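Local coordinates for adhesion G-protein coupled receptor G6 (Danio rerio, PDB 6V55), which serves as an adhesion G-protein-coupled receptor implicated in myelination, with a large calcium-binding extracellular region that probably takes part in cell adhesion, at residues Q371-R379 with I422-P430; M518-N529 with T556-N567. One frame throughout, in Å; residues are numbered along the deposited sequence.

Contact 1: residues Q371-R379 with I422-P430; sequences QTFQNWMYR and IESMLRSAP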
loop_
_atom_site.group_PDB
_atom_site.type_symbol
_atom_site.label_atom_id
_atom_site.label_comp_id
_atom_site.label_asym_id
_atom_site.label_seq_id
_atom_site.Cartn_x
_atom_site.Cartn_y
_atom_site.Cartn_z
ATOM N N GLN A 371 12.287 -23.874 -33.118
ATOM C CA GLN A 371 11.517 -25.084 -33.384
ATOM C C GLN A 371 11.045 -25.792 -32.121
ATOM O O GLN A 371 9.981 -26.417 -32.155
ATOM C CB GLN A 371 12.324 -26.096 -34.201
ATOM C CG GLN A 371 11.982 -26.185 -35.693
ATOM C CD GLN A 371 10.561 -26.667 -35.977
ATOM O OE1 GLN A 371 9.949 -27.403 -35.187
ATOM N NE2 GLN A 371 10.024 -26.238 -37.115
ATOM N N THR A 372 11.804 -25.747 -31.017
ATOM C CA THR A 372 11.433 -26.556 -29.848
ATOM C C THR A 372 10.227 -25.978 -29.117
ATOM O O THR A 372 9.332 -26.727 -28.704
ATOM C CB THR A 372 12.614 -26.709 -28.879
ATOM O OG1 THR A 372 13.766 -27.185 -29.591
ATOM C CG2 THR A 372 12.280 -27.695 -27.712
ATOM N N PHE A 373 10.165 -24.650 -28.979
ATOM C CA PHE A 373 9.011 -24.042 -28.320
ATOM C C PHE A 373 7.744 -24.155 -29.170
ATOM O O PHE A 373 6.650 -24.317 -28.617
ATOM C CB PHE A 373 9.336 -22.592 -27.961
ATOM C CG PHE A 373 10.527 -22.461 -27.050
ATOM C CD1 PHE A 373 10.581 -23.176 -25.871
ATOM C CD2 PHE A 373 11.584 -21.622 -27.371
ATOM C CE1 PHE A 373 11.669 -23.089 -25.023
ATOM C CE2 PHE A 373 12.708 -21.550 -26.550
ATOM C CZ PHE A 373 12.742 -22.274 -25.369
ATOM N N GLN A 374 7.870 -24.166 -30.503
ATOM C CA GLN A 374 6.685 -24.362 -31.328
ATOM C C GLN A 374 6.248 -25.828 -31.418
ATOM O O GLN A 374 5.097 -26.080 -31.787
ATOM C CB GLN A 374 6.903 -23.772 -32.720
ATOM C CG GLN A 374 7.616 -24.674 -33.652
ATOM C CD GLN A 374 7.235 -24.441 -35.083
ATOM O OE1 GLN A 374 8.074 -24.054 -35.903
ATOM N NE2 GLN A 374 5.969 -24.676 -35.404
ATOM N N ASN A 375 7.100 -26.796 -31.038
ATOM C CA ASN A 375 6.637 -28.172 -30.848
ATOM C C ASN A 375 5.803 -28.358 -29.579
ATOM O O ASN A 375 5.176 -29.409 -29.423
ATOM C CB ASN A 375 7.804 -29.166 -30.782
ATOM C CG ASN A 375 8.614 -29.233 -32.069
ATOM O OD1 ASN A 375 8.259 -28.634 -33.091
ATOM N ND2 ASN A 375 9.750 -29.918 -32.006
ATOM N N TRP A 376 5.789 -27.396 -28.657
ATOM C CA TRP A 376 4.873 -27.448 -27.519
ATOM C C TRP A 376 3.802 -26.361 -27.574
ATOM O O TRP A 376 3.179 -26.071 -26.539
ATOM C CB TRP A 376 5.632 -27.354 -26.195
ATOM C CG TRP A 376 6.562 -28.490 -25.920
ATOM C CD1 TRP A 376 7.898 -28.552 -26.199
ATOM C CD2 TRP A 376 6.223 -29.736 -25.310
ATOM N NE1 TRP A 376 8.411 -29.758 -25.790
ATOM C CE2 TRP A 376 7.401 -30.504 -25.243
ATOM C CE3 TRP A 376 5.033 -30.278 -24.816
ATOM C CZ2 TRP A 376 7.423 -31.789 -24.705
ATOM C CZ3 TRP A 376 5.054 -31.552 -24.281
ATOM C CH2 TRP A 376 6.243 -32.294 -24.229
ATOM N N MET A 377 3.610 -25.750 -28.756
ATOM C CA MET A 377 2.629 -24.692 -29.044
ATOM C C MET A 377 2.791 -23.442 -28.175
ATOM O O MET A 377 1.813 -22.728 -27.929
ATOM C CB MET A 377 1.170 -25.201 -28.975
ATOM C CG MET A 377 0.794 -26.421 -29.856
ATOM S SD MET A 377 1.393 -26.509 -31.565
ATOM C CE MET A 377 0.919 -24.929 -32.274
ATOM N N TYR A 378 4.001 -23.185 -27.678
ATOM C CA TYR A 378 4.334 -21.942 -26.986
ATOM C C TYR A 378 4.869 -20.921 -27.983
ATOM O O TYR A 378 5.612 -21.277 -28.901
ATOM C CB TYR A 378 5.383 -22.174 -25.893
ATOM C CG TYR A 378 4.800 -22.687 -24.610
ATOM C CD1 TYR A 378 4.229 -21.816 -23.687
ATOM C CD2 TYR A 378 4.817 -24.037 -24.322
ATOM C CE1 TYR A 378 3.681 -22.296 -22.497
ATOM C CE2 TYR A 378 4.284 -24.526 -23.150
ATOM C CZ TYR A 378 3.719 -23.662 -22.242
ATOM O OH TYR A 378 3.191 -24.181 -21.082
ATOM N N ARG A 379 4.482 -19.654 -27.817
ATOM C CA ARG A 379 5.006 -18.598 -28.687
ATOM C C ARG A 379 6.211 -17.934 -28.031
ATOM O O ARG A 379 6.186 -16.768 -27.630
ATOM C CB ARG A 379 3.924 -17.584 -29.024
ATOM C CG ARG A 379 2.727 -18.210 -29.676
ATOM C CD ARG A 379 1.483 -17.398 -29.432
ATOM N NE ARG A 379 1.255 -17.180 -28.007
ATOM C CZ ARG A 379 0.432 -16.254 -27.524
ATOM N NH1 ARG A 379 -0.233 -15.468 -28.362
ATOM N NH2 ARG A 379 0.275 -16.109 -26.209
ATOM N N ILE A 422 10.776 -23.817 -19.254
ATOM C CA ILE A 422 11.589 -23.524 -20.436
ATOM C C ILE A 422 12.876 -24.345 -20.415
ATOM O O ILE A 422 13.302 -24.882 -21.451
ATOM C CB ILE A 422 11.882 -22.013 -20.527
ATOM C CG1 ILE A 422 10.591 -21.199 -20.471
ATOM C CG2 ILE A 422 12.623 -21.685 -21.798
ATOM C CD1 ILE A 422 10.828 -19.708 -20.454
ATOM N N GLU A 423 13.480 -24.487 -19.224
ATOM C CA GLU A 423 14.648 -25.341 -19.041
ATOM C C GLU A 423 14.329 -26.801 -19.344
ATOM O O GLU A 423 15.102 -27.475 -20.034
ATOM C CB GLU A 423 15.192 -25.197 -17.619
ATOM C CG GLU A 423 15.699 -23.801 -17.289
ATOM C CD GLU A 423 16.177 -23.660 -15.851
ATOM O OE1 GLU A 423 16.947 -22.715 -15.566
ATOM O OE2 GLU A 423 15.796 -24.503 -15.009
ATOM N N SER A 424 13.156 -27.281 -18.929
ATOM C CA SER A 424 12.840 -28.686 -19.154
ATOM C C SER A 424 12.358 -28.988 -20.572
ATOM O O SER A 424 12.507 -30.133 -21.016
ATOM C CB SER A 424 11.807 -29.173 -18.134
ATOM O OG SER A 424 10.566 -28.522 -18.321
ATOM N N MET A 425 11.774 -28.024 -21.298
ATOM C CA MET A 425 11.524 -28.286 -22.720
ATOM C C MET A 425 12.805 -28.273 -23.537
ATOM O O MET A 425 12.879 -28.945 -24.575
ATOM C CB MET A 425 10.554 -27.291 -23.323
ATOM C CG MET A 425 9.213 -27.330 -22.692
ATOM S SD MET A 425 8.511 -25.680 -22.753
ATOM C CE MET A 425 8.294 -25.495 -24.489
ATOM N N LEU A 426 13.819 -27.526 -23.090
ATOM C CA LEU A 426 15.105 -27.573 -23.766
ATOM C C LEU A 426 15.927 -28.788 -23.345
ATOM O O LEU A 426 16.549 -29.420 -24.206
ATOM C CB LEU A 426 15.876 -26.285 -23.514
ATOM C CG LEU A 426 15.285 -25.035 -24.165
ATOM C CD1 LEU A 426 16.164 -23.870 -23.853
ATOM C CD2 LEU A 426 15.129 -25.197 -25.670
ATOM N N ARG A 427 15.926 -29.145 -22.046
ATOM C CA ARG A 427 16.697 -30.297 -21.556
ATOM C C ARG A 427 16.192 -31.624 -22.109
ATOM O O ARG A 427 16.975 -32.580 -22.224
ATOM C CB ARG A 427 16.665 -30.367 -20.034
ATOM C CG ARG A 427 17.671 -29.483 -19.346
ATOM C CD ARG A 427 17.418 -29.373 -17.846
ATOM N NE ARG A 427 17.836 -28.070 -17.342
ATOM C CZ ARG A 427 17.505 -27.596 -16.142
ATOM N NH1 ARG A 427 16.755 -28.338 -15.332
ATOM N NH2 ARG A 427 17.920 -26.388 -15.744
ATOM N N SER A 428 14.900 -31.705 -22.462
ATOM C CA SER A 428 14.321 -32.902 -23.064
ATOM C C SER A 428 14.467 -32.930 -24.586
ATOM O O SER A 428 13.862 -33.784 -25.242
ATOM C CB SER A 428 12.848 -33.034 -22.681
ATOM O OG SER A 428 12.053 -32.071 -23.350
ATOM N N ALA A 429 15.253 -32.030 -25.167
ATOM C CA ALA A 429 15.680 -32.153 -26.562
ATOM C C ALA A 429 17.134 -31.718 -26.707
ATOM O O ALA A 429 17.422 -30.636 -27.237
ATOM C CB ALA A 429 14.766 -31.335 -27.484
ATOM N N PRO A 430 18.095 -32.544 -26.266
ATOM C CA PRO A 430 19.495 -32.124 -26.389
ATOM C C PRO A 430 20.080 -32.300 -27.781
ATOM O O PRO A 430 21.050 -31.597 -28.100
ATOM C CB PRO A 430 20.228 -33.011 -25.365
ATOM C CG PRO A 430 19.154 -33.689 -24.563
ATOM C CD PRO A 430 18.019 -33.814 -25.533
HETATM O O HOH W 1 11.279 -30.793 -25.984
#
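Thr372 and Leu426 mark the closest backbone approach, CA to CA 7.2 Å, where the end of helix 361-374 and the turn after it meet the last turns of helix 419-427. That turn is a Schellman motif with Met377, at positive phi, as its C-prime residue; Phe373 O takes Trp376 N and Tyr378 N from opposite faces of its plane. Phe373 on the helix and Trp376 and Tyr378 beyond it surround Met425. This side chain is bent at chi2 and again at chi3 (67°), which folds CE back into the nook they form. Met425 CE meets the Phe373 ring at its edge, 3.5 Å from Phe373 CD1, and lies 3.8 Å from Tyr378 CD2. Lower on the same chain, Met425 CG sits over one face of the indole, 4.1 Å from the centroid of the five-membered ring of Trp376, a CH-pi contact; SD adds oblique Met-aromatic contacts to Trp376 and Tyr378. Phe373 CZ reaches Ile422 CG2 at 3.6 Å and packs on Leu426 CD2. With Thr372 CG2 anti to the backbone N, the methyl lies 3.4 Å from Met425 O while OG1 bonds back to Trp368 O. A water in the indole plane accepts from Trp376 NE1 (3.1 Å) and donates to Met425 O (2.8 Å), with Ser428 OG also bonded to it. In this SEA domain, an alpha/beta sandwich, Ile422 and Leu426 pack on strand 436-445 through Val443 and Val441, Ile422 and Tyr378 touch Leu407 and Tyr409 of strand 399-410, and Leu426 meets Trp368 and Leu369 of helix 361-374.

Contact 2: residues M518-N529 with T556-N567; sequences MDVAVQLADISN and TLASTVVTIISN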
loop_
_atom_site.group_PDB
_atom_site.type_symbol
_atom_site.label_atom_id
_atom_site.label_comp_id
_atom_site.label_asym_id
_atom_site.label_seq_id
_atom_site.Cartn_x
_atom_site.Cartn_y
_atom_site.Cartn_z
ATOM N N MET A 518 -4.216 31.282 -8.114
ATOM C CA MET A 518 -4.821 30.398 -7.123
ATOM C C MET A 518 -4.282 28.978 -7.230
ATOM O O MET A 518 -4.105 28.314 -6.205
ATOM C CB MET A 518 -6.341 30.407 -7.283
ATOM C CG MET A 518 -7.124 30.051 -6.020
ATOM S SD MET A 518 -6.378 30.747 -4.538
ATOM C CE MET A 518 -7.072 29.788 -3.229
ATOM N N ASP A 519 -3.963 28.524 -8.448
ATOM C CA ASP A 519 -3.461 27.167 -8.635
ATOM C C ASP A 519 -2.011 27.036 -8.178
ATOM O O ASP A 519 -1.661 26.041 -7.529
ATOM C CB ASP A 519 -3.605 26.754 -10.098
ATOM C CG ASP A 519 -3.526 25.242 -10.293
ATOM O OD1 ASP A 519 -4.509 24.543 -9.920
ATOM O OD2 ASP A 519 -2.476 24.766 -10.817
ATOM N N VAL A 520 -1.175 28.034 -8.515
ATOM C CA VAL A 520 0.233 28.071 -8.110
ATOM C C VAL A 520 0.361 28.121 -6.587
ATOM O O VAL A 520 1.132 27.357 -5.990
ATOM C CB VAL A 520 0.929 29.279 -8.761
ATOM C CG1 VAL A 520 2.297 29.551 -8.147
ATOM C CG2 VAL A 520 1.068 29.079 -10.206
ATOM N N ALA A 521 -0.434 28.992 -5.937
ATOM C CA ALA A 521 -0.338 29.188 -4.495
ATOM C C ALA A 521 -0.770 27.951 -3.723
ATOM O O ALA A 521 -0.153 27.627 -2.706
ATOM C CB ALA A 521 -1.178 30.384 -4.074
ATOM N N VAL A 522 -1.784 27.233 -4.228
ATOM C CA VAL A 522 -2.260 25.998 -3.607
ATOM C C VAL A 522 -1.185 24.909 -3.684
ATOM O O VAL A 522 -0.902 24.238 -2.681
ATOM C CB VAL A 522 -3.589 25.574 -4.269
ATOM C CG1 VAL A 522 -3.851 24.130 -4.148
ATOM C CG2 VAL A 522 -4.751 26.298 -3.641
ATOM N N GLN A 523 -0.502 24.786 -4.836
ATOM C CA GLN A 523 0.524 23.752 -4.975
ATOM C C GLN A 523 1.750 24.033 -4.111
ATOM O O GLN A 523 2.223 23.126 -3.419
ATOM C CB GLN A 523 0.944 23.573 -6.438
ATOM C CG GLN A 523 -0.135 23.115 -7.455
ATOM C CD GLN A 523 -1.398 22.472 -6.850
ATOM O OE1 GLN A 523 -1.363 21.410 -6.197
ATOM N NE2 GLN A 523 -2.534 23.126 -7.088
ATOM N N LEU A 524 2.213 25.297 -4.078
ATOM C CA LEU A 524 3.332 25.679 -3.231
ATOM C C LEU A 524 3.000 25.538 -1.748
ATOM O O LEU A 524 3.880 25.172 -0.962
ATOM C CB LEU A 524 3.747 27.118 -3.529
ATOM C CG LEU A 524 4.231 27.531 -4.921
ATOM C CD1 LEU A 524 4.662 28.989 -4.926
ATOM C CD2 LEU A 524 5.318 26.625 -5.486
ATOM N N ALA A 525 1.736 25.765 -1.358
ATOM C CA ALA A 525 1.307 25.553 0.025
ATOM C C ALA A 525 1.319 24.079 0.427
ATOM O O ALA A 525 1.474 23.773 1.619
ATOM C CB ALA A 525 -0.098 26.125 0.238
ATOM N N ASP A 526 1.166 23.165 -0.538
ATOM C CA ASP A 526 1.299 21.748 -0.241
ATOM C C ASP A 526 2.745 21.357 0.091
ATOM O O ASP A 526 2.969 20.696 1.119
ATOM C CB ASP A 526 0.771 20.922 -1.416
ATOM C CG ASP A 526 -0.116 19.758 -0.977
ATOM O OD1 ASP A 526 -1.264 19.676 -1.479
ATOM O OD2 ASP A 526 0.327 18.925 -0.143
ATOM N N ILE A 527 3.724 21.775 -0.746
ATOM C CA ILE A 527 5.131 21.352 -0.615
ATOM C C ILE A 527 5.755 21.847 0.681
ATOM O O ILE A 527 6.657 21.202 1.233
ATOM C CB ILE A 527 6.023 21.863 -1.758
ATOM C CG1 ILE A 527 5.362 21.843 -3.106
ATOM C CG2 ILE A 527 7.251 21.005 -1.877
ATOM C CD1 ILE A 527 6.090 22.830 -4.021
ATOM N N SER A 528 5.295 22.994 1.177
ATOM C CA SER A 528 5.905 23.687 2.292
ATOM C C SER A 528 5.608 23.051 3.645
ATOM O O SER A 528 6.270 23.403 4.626
ATOM C CB SER A 528 5.432 25.128 2.274
ATOM O OG SER A 528 5.318 25.587 0.951
ATOM N N ASN A 529 4.642 22.135 3.733
ATOM C CA ASN A 529 4.489 21.355 4.957
ATOM C C ASN A 529 5.605 20.326 5.112
ATOM O O ASN A 529 5.946 19.943 6.242
ATOM C CB ASN A 529 3.132 20.666 4.950
ATOM C CG ASN A 529 2.087 21.462 5.678
ATOM O OD1 ASN A 529 1.051 21.829 5.108
ATOM N ND2 ASN A 529 2.346 21.743 6.955
ATOM N N THR A 556 -9.455 34.278 -0.104
ATOM C CA THR A 556 -9.058 32.880 -0.276
ATOM C C THR A 556 -7.678 32.769 -0.903
ATOM O O THR A 556 -6.913 31.866 -0.535
ATOM C CB THR A 556 -10.084 32.107 -1.107
ATOM O OG1 THR A 556 -10.049 32.551 -2.471
ATOM C CG2 THR A 556 -11.485 32.318 -0.538
ATOM N N LEU A 557 -7.304 33.725 -1.768
ATOM C CA LEU A 557 -5.926 33.772 -2.261
ATOM C C LEU A 557 -4.946 34.157 -1.153
ATOM O O LEU A 557 -3.844 33.592 -1.071
ATOM C CB LEU A 557 -5.805 34.741 -3.446
ATOM C CG LEU A 557 -4.429 34.818 -4.129
ATOM C CD1 LEU A 557 -3.936 33.445 -4.517
ATOM C CD2 LEU A 557 -4.490 35.692 -5.353
ATOM N N ALA A 558 -5.341 35.081 -0.267
ATOM C CA ALA A 558 -4.431 35.458 0.803
ATOM C C ALA A 558 -4.341 34.391 1.891
ATOM O O ALA A 558 -3.331 34.323 2.605
ATOM C CB ALA A 558 -4.852 36.779 1.408
ATOM N N SER A 559 -5.364 33.550 2.031
ATOM C CA SER A 559 -5.281 32.497 3.032
ATOM C C SER A 559 -4.306 31.418 2.599
ATOM O O SER A 559 -3.631 30.829 3.441
ATOM C CB SER A 559 -6.654 31.917 3.326
ATOM O OG SER A 559 -6.849 30.705 2.623
ATOM N N THR A 560 -4.157 31.202 1.295
ATOM C CA THR A 560 -3.145 30.260 0.842
ATOM C C THR A 560 -1.749 30.847 0.978
ATOM O O THR A 560 -0.807 30.139 1.373
ATOM C CB THR A 560 -3.427 29.848 -0.597
ATOM O OG1 THR A 560 -4.840 29.704 -0.777
ATOM C CG2 THR A 560 -2.799 28.544 -0.876
ATOM N N VAL A 561 -1.608 32.147 0.703
ATOM C CA VAL A 561 -0.291 32.771 0.735
ATOM C C VAL A 561 0.206 32.899 2.173
ATOM O O VAL A 561 1.393 32.677 2.429
ATOM C CB VAL A 561 -0.352 34.111 -0.040
ATOM C CG1 VAL A 561 0.893 34.977 0.137
ATOM C CG2 VAL A 561 -0.554 33.831 -1.502
ATOM N N VAL A 562 -0.708 33.076 3.142
ATOM C CA VAL A 562 -0.300 33.223 4.544
ATOM C C VAL A 562 0.157 31.876 5.104
ATOM O O VAL A 562 1.037 31.814 5.985
ATOM C CB VAL A 562 -1.441 33.934 5.330
ATOM C CG1 VAL A 562 -1.511 33.610 6.817
ATOM C CG2 VAL A 562 -1.263 35.441 5.188
ATOM N N THR A 563 -0.299 30.782 4.489
ATOM C CA THR A 563 0.159 29.522 5.015
ATOM C C THR A 563 1.358 28.966 4.275
ATOM O O THR A 563 1.968 28.017 4.782
ATOM C CB THR A 563 -0.990 28.526 5.041
ATOM O OG1 THR A 563 -1.400 28.213 3.706
ATOM C CG2 THR A 563 -2.162 29.148 5.770
ATOM N N ILE A 564 1.698 29.498 3.094
ATOM C CA ILE A 564 3.052 29.291 2.583
ATOM C C ILE A 564 4.050 29.884 3.559
ATOM O O ILE A 564 4.937 29.177 4.045
ATOM C CB ILE A 564 3.213 29.871 1.168
ATOM C CG1 ILE A 564 2.217 29.154 0.270
ATOM C CG2 ILE A 564 4.594 29.613 0.666
ATOM C CD1 ILE A 564 1.947 29.781 -1.086
ATOM N N ILE A 565 3.804 31.126 3.993
ATOM C CA ILE A 565 4.727 31.850 4.875
ATOM C C ILE A 565 4.718 31.278 6.299
ATOM O O ILE A 565 5.766 31.222 6.956
ATOM C CB ILE A 565 4.386 33.356 4.844
ATOM C CG1 ILE A 565 4.274 33.853 3.389
ATOM C CG2 ILE A 565 5.431 34.171 5.571
ATOM C CD1 ILE A 565 5.581 33.884 2.594
ATOM N N SER A 566 3.560 30.805 6.778
ATOM C CA SER A 566 3.493 30.127 8.074
ATOM C C SER A 566 4.270 28.815 8.081
ATOM O O SER A 566 4.915 28.482 9.086
ATOM C CB SER A 566 2.045 29.839 8.441
ATOM O OG SER A 566 1.941 29.193 9.702
ATOM N N ASN A 567 4.235 28.075 6.964
ATOM C CA ASN A 567 4.994 26.841 6.869
ATOM C C ASN A 567 6.487 27.100 6.734
ATOM O O ASN A 567 7.294 26.286 7.197
ATOM C CB ASN A 567 4.547 26.043 5.670
ATOM C CG ASN A 567 3.220 25.396 5.849
ATOM O OD1 ASN A 567 2.624 25.452 6.923
ATOM N ND2 ASN A 567 2.708 24.817 4.766
#
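Met518 and Leu557 start the seam, Met518 SD lying 3.6 Å from Leu557 CD1 as the two chains slide past each other in opposite directions. Met518 has CG anti to its own N (chi1 -155°) and bends at chi2, which carries CE across to Thr560 OG1 at 3.3 Å and close to Thr556 O. Thr560 OG1 donates to Thr556 O (3.0 Å), in the carbonyl plane; with OG1 turned back along its own helix, Thr560 CG2 presses on Ala521 O at 3.3 Å. The axes of 518-527 and 556-567 come within 8.8 Å and run in the same general direction, 26° apart, with knobs-into-holes packing: Ala521 sits among Leu557, Thr560, Val561 and Ile564, and Thr560 among Met518, Ala521, Val522 and Ala525. This fits the helical subdomain of a GAIN domain, where helix 534-550 adds Val540 and Val544 against Ile564. A glycine at Thr560 would probably open a gap beside Ala521 and Ala525 and leave Thr556 O without this hydroxyl donor. Ile564 lays CG1 3.7 Å from Ala525 CA, and its extended chi2 carries CD1 on toward Ala521 O. Asn567 CB abuts Ser528 CB at 3.6 Å, its amide plane 53° from that of Asn529.

In the fold
Contact 1 and contact 2 are separate pieces of a long, multidomain chain, their centres 62 Å apart on opposite sides of its centre and with no element in common. Each pairs two helices and is partly buried, yet the chemistry differs. Contact 1 gathers aromatic rings and a methionine at helix ends above a beta sheet, and a water joins the indole N-H to the second helix. Contact 2 runs along nearly parallel helices, where small residues permit close approach and polar side chains take part too: Thr560 mid-seam, Asn567 and Asn529 at one end. Helices 534-550 and 573-593, strand 608-614 and loops pack around it, and Asp526 bonds to Val101, a residue of the calcium site.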